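Local coordinates for protein FG41 Malonate Semialdehyde Decarboxylase (Coryneform bacterium, PDB 4LHP) that belongs to the tautomerase superfamily and assembles as a trimer of identical subunits built on the beta-alpha-beta fold of that group, at residues Leu2-Leu7 against Phe39-Ala44. Residues are numbered along the deposited sequence; the frame is centred on the assembly and turned at random.
Sequences LIRIDL and FQILTA
Ile3 and Ile5 bond to Phe39, Ile41 and Thr43 in a parallel ladder, the segment axes 4.7 Å apart. Five backbone hydrogen bonds hold it. Ile3 N gives the first to Phe39 O at 2.7 Å. Ile41 N answers to Ile3 O, Ile5 N to Ile41 O, Thr43 N to Ile5 O, and Leu7 N closes the run on Thr43 O at 3.0 Å. The backbone of Arg4 and Asp6 bonds to His69 and Ile67 of strand 66-73 on the other edge.

The face that carries Arg4, Asp6 and Thr43 is largely polar, with Ile41 among them. A water bridges the strands there, within hydrogen-bonding distance of Ile41 O (3.0 Å) and Asp6 OD2 (3.2 Å). Asp6 lies alongside Thr43, with OD1 3.3 Å from Thr43 CB; this oxygen bonds to His45, while OD2 also forms a salt bridge to Arg4 of the third subunit. Arg4 in turn reaches Asp6 of the second subunit through NH1. Arg4 and Ile41 run side by side, and the extended Arg4 chain carries the guanidinium up to Ile41 CD1, which covers one face, 3.6 Å from NH1.

The opposite face is mostly apolar and turns to helix 13-31. Ile5 CD1 meets Leu42 CD1 at 3.8 Å, and Leu7 CD1 rests on Ala44. Both polar atoms of the Gln40 amide have partners: OE1 bonds to Arg38 and NE2 to Ala20 O.

The ladder joins the two strands of a beta-alpha-beta unit. Its buried charges are paired between subunits, so the charged face probably depends on the trimer for its electrostatic balance.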
loop_
_atom_site.group_PDB
_atom_site.type_symbol
_atom_site.label_atom_id
_atom_site.label_comp_id
_atom_site.label_asym_id
_atom_site.label_seq_id
_atom_site.Cartn_x
_atom_site.Cartn_y
_atom_site.Cartn_z
ATOM N N LEU A 2 0.932 -10.483 1.643
ATOM C CA LEU A 2 0.174 -9.849 0.572
ATOM C C LEU A 2 1.139 -9.092 -0.330
ATOM O O LEU A 2 1.877 -8.223 0.129
ATOM C CB LEU A 2 -0.880 -8.898 1.138
ATOM C CG LEU A 2 -1.631 -8.044 0.112
ATOM C CD1 LEU A 2 -2.483 -8.902 -0.809
ATOM C CD2 LEU A 2 -2.485 -7.000 0.813
ATOM N N ILE A 3 1.136 -9.433 -1.615
ATOM C CA ILE A 3 2.055 -8.824 -2.567
ATOM C C ILE A 3 1.329 -7.839 -3.476
ATOM O O ILE A 3 0.426 -8.220 -4.219
ATOM C CB ILE A 3 2.713 -9.884 -3.470
ATOM C CG1 ILE A 3 3.139 -11.110 -2.656
ATOM C CG2 ILE A 3 3.892 -9.284 -4.221
ATOM C CD1 ILE A 3 4.104 -10.806 -1.533
ATOM N N ARG A 4 1.723 -6.571 -3.418
ATOM C CA ARG A 4 1.235 -5.591 -4.380
ATOM C C ARG A 4 2.240 -5.454 -5.516
ATOM O O ARG A 4 3.347 -4.950 -5.319
ATOM C CB ARG A 4 1.007 -4.230 -3.718
ATOM C CG ARG A 4 0.025 -4.263 -2.565
ATOM C CD ARG A 4 -0.393 -2.866 -2.137
ATOM N NE ARG A 4 -1.515 -2.904 -1.202
ATOM C CZ ARG A 4 -2.797 -2.789 -1.549
ATOM N NH1 ARG A 4 -3.146 -2.613 -2.813
ATOM N NH2 ARG A 4 -3.745 -2.845 -0.628
ATOM N N ILE A 5 1.855 -5.912 -6.702
ATOM C CA ILE A 5 2.718 -5.810 -7.873
ATOM C C ILE A 5 2.208 -4.726 -8.812
ATOM O O ILE A 5 1.160 -4.878 -9.438
ATOM C CB ILE A 5 2.782 -7.133 -8.649
ATOM C CG1 ILE A 5 3.161 -8.280 -7.711
ATOM C CG2 ILE A 5 3.780 -7.020 -9.800
ATOM C CD1 ILE A 5 3.070 -9.648 -8.350
ATOM N N ASP A 6 2.953 -3.629 -8.899
ATOM C CA ASP A 6 2.615 -2.550 -9.817
ATOM C C ASP A 6 3.593 -2.530 -10.985
ATOM O O ASP A 6 4.799 -2.368 -10.801
ATOM C CB ASP A 6 2.623 -1.202 -9.094
ATOM C CG ASP A 6 1.442 -1.036 -8.152
ATOM O OD1 ASP A 6 0.463 -0.363 -8.536
ATOM O OD2 ASP A 6 1.493 -1.579 -7.029
ATOM N N LEU A 7 3.057 -2.700 -12.188
ATOM C CA LEU A 7 3.870 -2.734 -13.393
ATOM C C LEU A 7 3.185 -1.899 -14.469
ATOM O O LEU A 7 2.311 -1.092 -14.158
ATOM C CB LEU A 7 4.101 -4.181 -13.837
ATOM C CG LEU A 7 2.919 -5.135 -13.669
ATOM C CD1 LEU A 7 1.746 -4.696 -14.525
ATOM C CD2 LEU A 7 3.331 -6.560 -14.006
ATOM N N PHE A 39 -1.351 -14.343 -2.275
ATOM C CA PHE A 39 -2.211 -13.179 -2.171
ATOM C C PHE A 39 -1.538 -12.005 -2.852
ATOM O O PHE A 39 -0.561 -11.451 -2.351
ATOM C CB PHE A 39 -2.521 -12.895 -0.706
ATOM C CG PHE A 39 -3.205 -14.036 -0.026
ATOM C CD1 PHE A 39 -2.487 -14.956 0.717
ATOM C CD2 PHE A 39 -4.567 -14.220 -0.171
ATOM C CE1 PHE A 39 -3.122 -16.021 1.322
ATOM C CE2 PHE A 39 -5.204 -15.279 0.429
ATOM C CZ PHE A 39 -4.483 -16.182 1.176
ATOM N N GLN A 40 -2.074 -11.643 -4.012
ATOM C CA GLN A 40 -1.416 -10.705 -4.905
ATOM C C GLN A 40 -2.417 -9.755 -5.537
ATOM O O GLN A 40 -3.527 -10.152 -5.887
ATOM C CB GLN A 40 -0.695 -11.468 -6.018
ATOM C CG GLN A 40 0.353 -12.452 -5.531
ATOM C CD GLN A 40 1.098 -13.110 -6.677
ATOM O OE1 GLN A 40 0.500 -13.487 -7.685
ATOM N NE2 GLN A 40 2.412 -13.243 -6.533
ATOM N N ILE A 41 -2.014 -8.500 -5.684
ATOM C CA ILE A 41 -2.804 -7.525 -6.420
ATOM C C ILE A 41 -1.964 -6.959 -7.552
ATOM O O ILE A 41 -0.917 -6.355 -7.318
ATOM C CB ILE A 41 -3.279 -6.373 -5.522
ATOM C CG1 ILE A 41 -4.138 -6.916 -4.378
ATOM C CG2 ILE A 41 -4.067 -5.357 -6.343
ATOM C CD1 ILE A 41 -4.457 -5.895 -3.311
ATOM N N LEU A 42 -2.424 -7.168 -8.781
ATOM C CA LEU A 42 -1.722 -6.672 -9.956
ATOM C C LEU A 42 -2.365 -5.400 -10.477
ATOM O O LEU A 42 -3.538 -5.390 -10.849
ATOM C CB LEU A 42 -1.713 -7.725 -11.061
ATOM C CG LEU A 42 -0.567 -8.730 -10.983
ATOM C CD1 LEU A 42 -0.477 -9.316 -9.587
ATOM C CD2 LEU A 42 -0.755 -9.824 -12.019
ATOM N N THR A 43 -1.587 -4.326 -10.499
ATOM C CA THR A 43 -2.042 -3.070 -11.064
ATOM C C THR A 43 -1.144 -2.690 -12.231
ATOM O O THR A 43 0.037 -2.397 -12.048
ATOM C CB THR A 43 -2.019 -1.936 -10.027
ATOM O OG1 THR A 43 -2.667 -2.363 -8.823
ATOM C CG2 THR A 43 -2.728 -0.707 -10.574
ATOM N N ALA A 44 -1.704 -2.714 -13.435
ATOM C CA ALA A 44 -0.969 -2.308 -14.624
ATOM C C ALA A 44 -1.197 -0.826 -14.884
ATOM O O ALA A 44 -2.337 -0.365 -14.949
ATOM C CB ALA A 44 -1.401 -3.134 -15.820
HETATM O O HOH W 1 -1.101 -3.409 -7.304
#